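Local coordinates for signal transduction protein TRAP (Staphylococcus aureus, PDB 4AE5), which probably acts as a phosphorylated signal transducer that activates the agr system and RNAIII synthesis, thereby raising toxin and biofilm gene expression in staphylococcal pathogenesis, at residues I52-H66 with R95-A109. Residues are numbered along the deposited sequence; the frame is centred on the assembly and turned at random.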
ATOM      1  N   ILE A  52       0.391  -7.539  -8.957  1.00 25.18           N
ATOM      2  CA  ILE A  52       0.410  -8.528  -7.874  1.00 24.55           C
ATOM      3  C   ILE A  52       1.607  -8.282  -6.942  1.00 24.98           C
ATOM      4  O   ILE A  52       2.704  -7.989  -7.459  1.00 24.93           O
ATOM      5  CB  ILE A  52       0.512  -9.974  -8.454  1.00 24.28           C
ATOM      6  CG1 ILE A  52      -0.727 -10.316  -9.283  1.00 26.01           C
ATOM      7  CG2 ILE A  52       0.539 -10.989  -7.357  1.00 23.41           C
ATOM      8  CD1 ILE A  52      -0.532 -11.453 -10.286  1.00 26.11           C
ATOM      9  N   TYR A  53       1.421  -8.472  -5.617  1.00 25.10           N
ATOM     10  CA  TYR A  53       2.485  -8.359  -4.564  1.00 23.85           C
ATOM     11  C   TYR A  53       2.342  -9.471  -3.543  1.00 27.47           C
ATOM     12  O   TYR A  53       1.193  -9.852  -3.215  1.00 27.76           O
ATOM     13  CB  TYR A  53       2.377  -7.032  -3.809  1.00 23.35           C
ATOM     14  CG  TYR A  53       2.523  -5.885  -4.693  1.00 22.82           C
ATOM     15  CD1 TYR A  53       1.429  -5.420  -5.374  1.00 23.83           C
ATOM     16  CD2 TYR A  53       3.752  -5.231  -4.824  1.00 22.49           C
ATOM     17  CE1 TYR A  53       1.543  -4.395  -6.250  1.00 28.38           C
ATOM     18  CE2 TYR A  53       3.892  -4.178  -5.718  1.00 28.09           C
ATOM     19  CZ  TYR A  53       2.772  -3.772  -6.415  1.00 28.30           C
ATOM     20  OH  TYR A  53       2.779  -2.696  -7.248  1.00 32.57           O
ATOM     21  N   GLU A  54       3.471 -10.005  -3.049  1.00 26.80           N
ATOM     22  CA  GLU A  54       3.449 -10.820  -1.846  1.00 27.29           C
ATOM     23  C   GLU A  54       3.444  -9.910  -0.626  1.00 25.52           C
ATOM     24  O   GLU A  54       4.144  -8.883  -0.626  1.00 23.09           O
ATOM     25  CB  GLU A  54       4.699 -11.659  -1.759  1.00 32.04           C
ATOM     26  CG  GLU A  54       4.755 -12.877  -2.644  1.00 43.35           C
ATOM     27  CD  GLU A  54       5.881 -13.804  -2.195  1.00 47.90           C
ATOM     28  OE1 GLU A  54       5.873 -14.221  -1.007  1.00 48.93           O
ATOM     29  OE2 GLU A  54       6.793 -14.071  -3.003  1.00 50.86           O
ATOM     30  N   VAL A  55       2.648 -10.274   0.386  1.00 24.45           N
ATOM     31  CA  VAL A  55       2.624  -9.558   1.676  1.00 22.86           C
ATOM     32  C   VAL A  55       3.810 -10.021   2.562  1.00 22.06           C
ATOM     33  O   VAL A  55       3.846 -11.193   3.056  1.00 24.22           O
ATOM     34  CB  VAL A  55       1.304  -9.782   2.407  1.00 22.04           C
ATOM     35  CG1 VAL A  55       1.359  -9.042   3.750  1.00 21.03           C
ATOM     36  CG2 VAL A  55       0.164  -9.258   1.544  1.00 19.50           C
ATOM     37  N   ILE A  56       4.804  -9.146   2.703  1.00 19.27           N
ATOM     38  CA  ILE A  56       6.059  -9.443   3.463  1.00 21.23           C
ATOM     39  C   ILE A  56       5.841  -9.214   4.963  1.00 22.79           C
ATOM     40  O   ILE A  56       6.302 -10.014   5.832  1.00 20.79           O
ATOM     41  CB  ILE A  56       7.211  -8.501   2.999  1.00 21.93           C
ATOM     42  CG1 ILE A  56       7.456  -8.617   1.493  1.00 21.59           C
ATOM     43  CG2 ILE A  56       8.523  -8.784   3.737  1.00 24.29           C
ATOM     44  CD1 ILE A  56       7.471 -10.100   1.099  1.00 23.01           C
ATOM     45  N   LYS A  57       5.157  -8.094   5.277  1.00 20.55           N
ATOM     46  CA  LYS A  57       4.798  -7.774   6.649  1.00 23.23           C
ATOM     47  C   LYS A  57       3.482  -7.008   6.665  1.00 21.85           C
ATOM     48  O   LYS A  57       3.208  -6.244   5.729  1.00 19.13           O
ATOM     49  CB  LYS A  57       5.892  -6.908   7.323  1.00 23.99           C
ATOM     50  CG  LYS A  57       5.617  -6.797   8.833  1.00 28.13           C
ATOM     51  CD  LYS A  57       6.383  -5.768   9.617  1.00 31.07           C
ATOM     52  CE  LYS A  57       7.876  -5.884   9.462  1.00 30.69           C
ATOM     53  NZ  LYS A  57       8.414  -5.170  10.667  1.00 31.90           N
ATOM     54  N   GLU A  58       2.718  -7.184   7.757  1.00 22.66           N
ATOM     55  CA  GLU A  58       1.421  -6.545   7.942  1.00 21.49           C
ATOM     56  C   GLU A  58       1.155  -6.246   9.442  1.00 24.46           C
ATOM     57  O   GLU A  58       1.645  -6.974  10.364  1.00 24.87           O
ATOM     58  CB  GLU A  58       0.311  -7.448   7.382  1.00 25.29           C
ATOM     59  CG  GLU A  58       0.325  -8.871   7.972  1.00 30.56           C
ATOM     60  CD  GLU A  58      -0.781  -9.754   7.377  1.00 33.55           C
ATOM     61  OE1 GLU A  58      -1.977  -9.477   7.617  1.00 35.77           O
ATOM     62  OE2 GLU A  58      -0.471 -10.726   6.647  1.00 35.06           O
ATOM     63  N   ILE A  59       0.409  -5.165   9.669  1.00 21.02           N
ATOM     64  CA  ILE A  59      -0.155  -4.833  10.961  1.00 21.24           C
ATOM     65  C   ILE A  59      -1.575  -4.344  10.663  1.00 21.85           C
ATOM     66  O   ILE A  59      -1.774  -3.493   9.766  1.00 19.57           O
ATOM     67  CB  ILE A  59       0.649  -3.670  11.616  1.00 19.42           C
ATOM     68  CG1 ILE A  59       2.130  -4.035  11.800  1.00 21.88           C
ATOM     69  CG2 ILE A  59      -0.098  -3.075  12.798  1.00 19.12           C
ATOM     70  CD1 ILE A  59       3.036  -2.843  12.040  1.00 22.44           C
ATOM     71  N   GLY A  60      -2.567  -4.812  11.401  1.00 21.23           N
ATOM     72  CA  GLY A  60      -3.922  -4.205  11.292  1.00 22.26           C
ATOM     73  C   GLY A  60      -4.777  -4.663  10.093  1.00 21.57           C
ATOM     74  O   GLY A  60      -4.282  -5.306   9.137  1.00 22.48           O
ATOM     75  N   GLU A  61      -6.050  -4.333  10.130  1.00 23.43           N
ATOM     76  CA  GLU A  61      -6.975  -4.748   9.072  1.00 26.57           C
ATOM     77  C   GLU A  61      -7.326  -3.596   8.156  1.00 22.16           C
ATOM     78  O   GLU A  61      -7.339  -2.438   8.585  1.00 22.32           O
ATOM     79  CB  GLU A  61      -8.259  -5.337   9.671  1.00 30.12           C
ATOM     80  CG  GLU A  61      -7.972  -6.434  10.683  1.00 39.99           C
ATOM     81  CD  GLU A  61      -7.819  -7.792  10.024  1.00 48.02           C
ATOM     82  OE1 GLU A  61      -8.842  -8.315   9.513  1.00 54.87           O
ATOM     83  OE2 GLU A  61      -6.691  -8.344  10.033  1.00 49.57           O
ATOM     84  N   PHE A  62      -7.683  -3.909   6.914  1.00 21.02           N
ATOM     85  CA  PHE A  62      -8.188  -2.862   6.011  1.00 21.43           C
ATOM     86  C   PHE A  62      -9.604  -2.414   6.358  1.00 20.75           C
ATOM     87  O   PHE A  62     -10.385  -3.186   6.907  1.00 20.89           O
ATOM     88  CB  PHE A  62      -8.216  -3.402   4.556  1.00 20.89           C
ATOM     89  CG  PHE A  62      -6.894  -3.704   4.000  1.00 21.51           C
ATOM     90  CD1 PHE A  62      -5.865  -2.785   4.122  1.00 20.12           C
ATOM     91  CD2 PHE A  62      -6.665  -4.917   3.327  1.00 20.72           C
ATOM     92  CE1 PHE A  62      -4.598  -3.040   3.611  1.00 20.74           C
ATOM     93  CE2 PHE A  62      -5.397  -5.177   2.833  1.00 21.25           C
ATOM     94  CZ  PHE A  62      -4.367  -4.234   2.943  1.00 19.72           C
ATOM     95  N   SER A  63      -9.966  -1.179   6.017  1.00 21.38           N
ATOM     96  CA  SER A  63     -11.318  -0.727   6.134  1.00 22.17           C
ATOM     97  C   SER A  63     -11.645   0.256   4.982  1.00 23.98           C
ATOM     98  O   SER A  63     -10.823   1.141   4.640  1.00 21.76           O
ATOM     99  CB  SER A  63     -11.500   0.031   7.449  1.00 22.23           C
ATOM    100  OG  SER A  63     -12.694   0.744   7.485  1.00 22.28           O
ATOM    101  N   GLU A  64     -12.825   0.128   4.380  1.00 22.88           N
ATOM    102  CA  GLU A  64     -13.225   1.123   3.409  1.00 23.90           C
ATOM    103  C   GLU A  64     -13.354   2.579   3.889  1.00 25.32           C
ATOM    104  O   GLU A  64     -13.467   3.485   3.058  1.00 24.12           O
ATOM    105  CB  GLU A  64     -14.484   0.673   2.643  1.00 29.81           C
ATOM    106  CG  GLU A  64     -14.106  -0.352   1.575  1.00 31.28           C
ATOM    107  CD  GLU A  64     -15.133  -0.563   0.476  1.00 38.37           C
ATOM    108  OE1 GLU A  64     -16.307  -0.886   0.832  1.00 44.83           O
ATOM    109  OE2 GLU A  64     -14.739  -0.505  -0.726  1.00 30.78           O
ATOM    110  N   HIS A  65     -13.329   2.832   5.202  1.00 26.02           N
ATOM    111  CA  HIS A  65     -13.469   4.206   5.726  1.00 28.49           C
ATOM    112  C   HIS A  65     -12.151   4.845   6.114  1.00 24.92           C
ATOM    113  O   HIS A  65     -12.136   5.944   6.640  1.00 21.52           O
ATOM    114  CB  HIS A  65     -14.394   4.241   6.968  1.00 35.06           C
ATOM    115  CG  HIS A  65     -15.722   3.541   6.760  1.00 41.57           C
ATOM    116  ND1 HIS A  65     -16.514   3.785   5.695  1.00 46.35           N
ATOM    117  CD2 HIS A  65     -16.373   2.564   7.520  1.00 48.88           C
ATOM    118  CE1 HIS A  65     -17.616   3.008   5.764  1.00 49.66           C
ATOM    119  NE2 HIS A  65     -17.538   2.269   6.886  1.00 50.64           N
ATOM    120  N   HIS A  66     -11.051   4.114   5.939  1.00 20.79           N
ATOM    121  CA  HIS A  66      -9.704   4.670   6.227  1.00 19.14           C
ATOM    122  C   HIS A  66      -9.057   5.434   5.062  1.00 17.53           C
ATOM    123  O   HIS A  66      -9.374   5.187   3.854  1.00 17.13           O
ATOM    124  CB  HIS A  66      -8.741   3.573   6.706  1.00 18.71           C
ATOM    125  CG  HIS A  66      -9.117   2.893   8.048  1.00 19.06           C
ATOM    126  ND1 HIS A  66     -10.138   3.314   8.853  1.00 21.78           N
ATOM    127  CD2 HIS A  66      -8.591   1.765   8.646  1.00 19.70           C
ATOM    128  CE1 HIS A  66     -10.187   2.525   9.973  1.00 21.10           C
ATOM    129  NE2 HIS A  66      -9.240   1.572   9.826  1.00 22.45           N
ATOM    130  N   ARG A  95       3.361   2.198  14.898  1.00 17.24           N
ATOM    131  CA  ARG A  95       2.051   1.641  15.158  1.00 19.09           C
ATOM    132  C   ARG A  95       1.294   2.363  16.288  1.00 18.52           C
ATOM    133  O   ARG A  95       0.068   2.313  16.368  1.00 16.77           O
ATOM    134  CB  ARG A  95       2.259   0.194  15.542  1.00 23.94           C
ATOM    135  CG  ARG A  95       1.038  -0.556  15.996  1.00 31.38           C
ATOM    136  CD  ARG A  95       1.520  -1.715  16.921  1.00 33.92           C
ATOM    137  NE  ARG A  95       2.331  -2.703  16.203  1.00 34.75           N
ATOM    138  CZ  ARG A  95       1.966  -3.983  15.951  1.00 36.90           C
ATOM    139  NH1 ARG A  95       0.777  -4.472  16.315  1.00 29.22           N
ATOM    140  NH2 ARG A  95       2.812  -4.782  15.307  1.00 34.33           N
ATOM    141  N   ASN A  96       2.032   3.041  17.147  1.00 19.02           N
ATOM    142  CA  ASN A  96       1.386   3.812  18.222  1.00 20.06           C
ATOM    143  C   ASN A  96       1.162   5.295  17.939  1.00 19.81           C
ATOM    144  O   ASN A  96       0.606   5.999  18.796  1.00 23.05           O
ATOM    145  CB  ASN A  96       2.204   3.712  19.489  1.00 23.10           C
ATOM    146  CG  ASN A  96       2.327   2.302  19.939  1.00 24.51           C
ATOM    147  OD1 ASN A  96       3.422   1.827  20.059  1.00 30.13           O
ATOM    148  ND2 ASN A  96       1.198   1.598  20.059  1.00 25.43           N
ATOM    149  N   PHE A  97       1.551   5.750  16.766  1.00 18.33           N
ATOM    150  CA  PHE A  97       1.333   7.168  16.397  1.00 18.14           C
ATOM    151  C   PHE A  97      -0.152   7.510  16.200  1.00 18.19           C
ATOM    152  O   PHE A  97      -0.979   6.697  15.772  1.00 17.94           O
ATOM    153  CB  PHE A  97       2.188   7.510  15.150  1.00 17.76           C
ATOM    154  CG  PHE A  97       3.660   7.719  15.415  1.00 19.44           C
ATOM    155  CD1 PHE A  97       4.352   7.008  16.396  1.00 21.75           C
ATOM    156  CD2 PHE A  97       4.357   8.660  14.683  1.00 20.21           C
ATOM    157  CE1 PHE A  97       5.712   7.208  16.606  1.00 21.30           C
ATOM    158  CE2 PHE A  97       5.706   8.866  14.889  1.00 19.19           C
ATOM    159  CZ  PHE A  97       6.385   8.122  15.829  1.00 20.48           C
ATOM    160  N   GLY A  98      -0.520   8.746  16.538  1.00 17.66           N
ATOM    161  CA  GLY A  98      -1.925   9.152  16.476  1.00 18.61           C
ATOM    162  C   GLY A  98      -2.561   8.845  15.131  1.00 18.12           C
ATOM    163  O   GLY A  98      -1.964   9.049  14.060  1.00 18.40           O
ATOM    164  N   GLY A  99      -3.689   8.159  15.188  1.00 18.29           N
ATOM    165  CA  GLY A  99      -4.427   7.847  13.930  1.00 18.49           C
ATOM    166  C   GLY A  99      -3.975   6.656  13.129  1.00 17.08           C
ATOM    167  O   GLY A  99      -4.583   6.332  12.078  1.00 16.13           O
ATOM    168  N   PHE A 100      -2.940   5.950  13.593  1.00 16.94           N
ATOM    169  CA  PHE A 100      -2.447   4.811  12.831  1.00 16.47           C
ATOM    170  C   PHE A 100      -3.499   3.681  12.792  1.00 18.26           C
ATOM    171  O   PHE A 100      -4.050   3.323  13.842  1.00 18.33           O
ATOM    172  CB  PHE A 100      -1.174   4.232  13.449  1.00 15.63           C
ATOM    173  CG  PHE A 100      -0.749   2.948  12.791  1.00 15.06           C
ATOM    174  CD1 PHE A 100       0.054   2.981  11.701  1.00 14.75           C
ATOM    175  CD2 PHE A 100      -1.175   1.702  13.295  1.00 16.75           C
ATOM    176  CE1 PHE A 100       0.477   1.814  11.030  1.00 14.21           C
ATOM    177  CE2 PHE A 100      -0.738   0.538  12.672  1.00 15.95           C
ATOM    178  CZ  PHE A 100       0.066   0.590  11.552  1.00 16.31           C
ATOM    179  N   LYS A 101      -3.692   3.071  11.627  1.00 15.68           N
ATOM    180  CA  LYS A 101      -4.648   1.946  11.497  1.00 17.70           C
ATOM    181  C   LYS A 101      -3.964   0.662  10.989  1.00 17.60           C
ATOM    182  O   LYS A 101      -4.190  -0.427  11.521  1.00 18.68           O
ATOM    183  CB  LYS A 101      -5.823   2.346  10.563  1.00 16.54           C
ATOM    184  CG  LYS A 101      -6.673   3.536  11.079  1.00 18.10           C
ATOM    185  CD  LYS A 101      -7.257   3.247  12.506  1.00 19.74           C
ATOM    186  CE  LYS A 101      -7.884   4.504  13.105  1.00 24.11           C
ATOM    187  NZ  LYS A 101      -8.939   4.246  14.145  1.00 23.63           N
ATOM    188  N   SER A 102      -3.206   0.772   9.909  1.00 17.03           N
ATOM    189  CA  SER A 102      -2.595  -0.394   9.292  1.00 17.78           C
ATOM    190  C   SER A 102      -1.308  -0.139   8.551  1.00 15.81           C
ATOM    191  O   SER A 102      -0.968   0.992   8.097  1.00 15.60           O
ATOM    192  CB  SER A 102      -3.665  -1.090   8.368  1.00 17.12           C
ATOM    193  OG  SER A 102      -3.979  -0.179   7.308  1.00 17.45           O
ATOM    194  N   TYR A 103      -0.615  -1.216   8.260  1.00 16.45           N
ATOM    195  CA  TYR A 103       0.643  -1.172   7.516  1.00 15.51           C
ATOM    196  C   TYR A 103       0.769  -2.461   6.659  1.00 16.79           C
ATOM    197  O   TYR A 103       0.409  -3.573   7.141  1.00 17.21           O
ATOM    198  CB  TYR A 103       1.811  -1.215   8.511  1.00 17.08           C
ATOM    199  CG  TYR A 103       3.167  -1.320   7.904  1.00 16.52           C
ATOM    200  CD1 TYR A 103       3.661  -0.305   7.102  1.00 15.90           C
ATOM    201  CD2 TYR A 103       3.969  -2.426   8.115  1.00 18.25           C
ATOM    202  CE1 TYR A 103       4.952  -0.328   6.574  1.00 18.28           C
ATOM    203  CE2 TYR A 103       5.233  -2.478   7.553  1.00 17.91           C
ATOM    204  CZ  TYR A 103       5.731  -1.429   6.815  1.00 17.62           C
ATOM    205  OH  TYR A 103       6.988  -1.455   6.269  1.00 19.29           O
ATOM    206  N   ARG A 104       1.266  -2.302   5.447  1.00 15.20           N
ATOM    207  CA  ARG A 104       1.665  -3.394   4.541  1.00 16.44           C
ATOM    208  C   ARG A 104       2.953  -3.098   3.813  1.00 15.70           C
ATOM    209  O   ARG A 104       3.105  -2.036   3.112  1.00 17.31           O
ATOM    210  CB  ARG A 104       0.576  -3.744   3.496  1.00 15.92           C
ATOM    211  CG  ARG A 104      -0.825  -4.169   3.952  1.00 16.16           C
ATOM    212  CD  ARG A 104      -0.765  -5.550   4.685  1.00 18.16           C
ATOM    213  NE  ARG A 104      -2.118  -6.041   5.014  1.00 16.95           N
ATOM    214  CZ  ARG A 104      -2.779  -5.717   6.121  1.00 18.87           C
ATOM    215  NH1 ARG A 104      -2.249  -4.881   7.033  1.00 17.57           N
ATOM    216  NH2 ARG A 104      -3.976  -6.245   6.355  1.00 19.04           N
ATOM    217  N   LEU A 105       3.917  -4.021   3.968  1.00 15.00           N
ATOM    218  CA  LEU A 105       5.099  -4.065   3.141  1.00 16.76           C
ATOM    219  C   LEU A 105       4.955  -5.118   2.020  1.00 17.61           C
ATOM    220  O   LEU A 105       4.654  -6.314   2.298  1.00 19.21           O
ATOM    221  CB  LEU A 105       6.361  -4.307   3.975  1.00 16.05           C
ATOM    222  CG  LEU A 105       7.661  -4.489   3.224  1.00 16.49           C
ATOM    223  CD1 LEU A 105       8.051  -3.123   2.613  1.00 16.90           C
ATOM    224  CD2 LEU A 105       8.771  -4.999   4.200  1.00 19.39           C
ATOM    225  N   LEU A 106       5.114  -4.691   0.772  1.00 17.40           N
ATOM    226  CA  LEU A 106       4.648  -5.491  -0.407  1.00 17.86           C
ATOM    227  C   LEU A 106       5.780  -5.715  -1.386  1.00 18.92           C
ATOM    228  O   LEU A 106       6.408  -4.735  -1.870  1.00 16.81           O
ATOM    229  CB  LEU A 106       3.508  -4.781  -1.140  1.00 18.21           C
ATOM    230  CG  LEU A 106       2.308  -4.466  -0.218  1.00 17.29           C
ATOM    231  CD1 LEU A 106       1.255  -3.612  -0.959  1.00 17.76           C
ATOM    232  CD2 LEU A 106       1.665  -5.781   0.279  1.00 16.98           C
ATOM    233  N   ARG A 107       6.090  -6.996  -1.627  1.00 19.26           N
ATOM    234  CA  ARG A 107       7.144  -7.396  -2.586  1.00 20.52           C
ATOM    235  C   ARG A 107       6.525  -7.687  -3.966  1.00 20.51           C
ATOM    236  O   ARG A 107       5.667  -8.576  -4.102  1.00 22.32           O
ATOM    237  CB  ARG A 107       7.872  -8.673  -2.122  1.00 21.59           C
ATOM    238  CG  ARG A 107       8.895  -9.145  -3.172  1.00 25.18           C
ATOM    239  CD  ARG A 107       9.240 -10.616  -3.006  1.00 26.29           C
ATOM    240  NE  ARG A 107      10.004 -10.821  -1.784  1.00 30.30           N
ATOM    241  CZ  ARG A 107       9.750 -11.765  -0.880  1.00 33.18           C
ATOM    242  NH1 ARG A 107       8.746 -12.635  -1.066  1.00 39.94           N
ATOM    243  NH2 ARG A 107      10.525 -11.886   0.189  1.00 33.77           N
ATOM    244  N   PRO A 108       6.986  -7.002  -5.006  1.00 21.62           N
ATOM    245  CA  PRO A 108       6.282  -7.194  -6.282  1.00 22.05           C
ATOM    246  C   PRO A 108       6.516  -8.556  -6.901  1.00 23.89           C
ATOM    247  O   PRO A 108       7.633  -9.113  -6.791  1.00 23.68           O
ATOM    248  CB  PRO A 108       6.858  -6.095  -7.192  1.00 22.56           C
ATOM    249  CG  PRO A 108       8.205  -5.749  -6.600  1.00 24.79           C
ATOM    250  CD  PRO A 108       8.184  -6.138  -5.124  1.00 22.59           C
ATOM    251  N   ALA A 109       5.485  -9.102  -7.549  1.00 24.41           N
ATOM    252  CA  ALA A 109       5.622 -10.356  -8.347  1.00 26.37           C
ATOM    253  C   ALA A 109       6.476 -10.094  -9.612  1.00 27.62           C
ATOM    254  O   ALA A 109       7.321 -10.917 -10.025  1.00 30.68           O
ATOM    255  CB  ALA A 109       4.223 -10.869  -8.715  1.00 25.02           C
TER
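Backbone bonds pair strands 52-59 and 100-108 antiparallel: E54 and R107 exchange two, I59 and Y103 two more, and A109 N closes the end on I52 O at 3.0 Å. Between the E54-R107 and I59-Y103 pairs, I56 N donates to L105 O and K57 O accepts from L105 N, a classic beta bulge.

R104 makes the side-chain-to-backbone bonds. Bent at chi2 (-67°), it turns toward the end of the neighbouring strand, where its guanidinium meets G60 O end-on, with NH1 and NH2 each 3.0 Å from that oxygen; NH1 also bonds Y103 O of its own strand. One guanidinium face is covered by E58 CB, the opposite one by the F62 ring, a cation-pi contact with R104 CZ 4.3 Å from the ring centroid. NE reaches E40 in a salt bridge, which together with the G60 grip fixes the group's rotation.

The two strands are neighbours in the eight-stranded antiparallel sheet, closed into a barrel, and helix 80-88 packs on the face carrying L105, where bulge residue I56 also touches it. I56 CD1 sits centrally over the R107 guanidinium, 3.4 Å from CZ, while E54 OE2 forms a salt bridge with R107 NH1 (3.1 Å) at its edge and E84 takes NH2.

I59 CG2 touches the F100 ring edge at CE2 (3.7 Å); it also lies over the R95 guanidinium, which is salt-bridged to D92. On the other face Y53 CB packs against L106 CB at 3.7 Å.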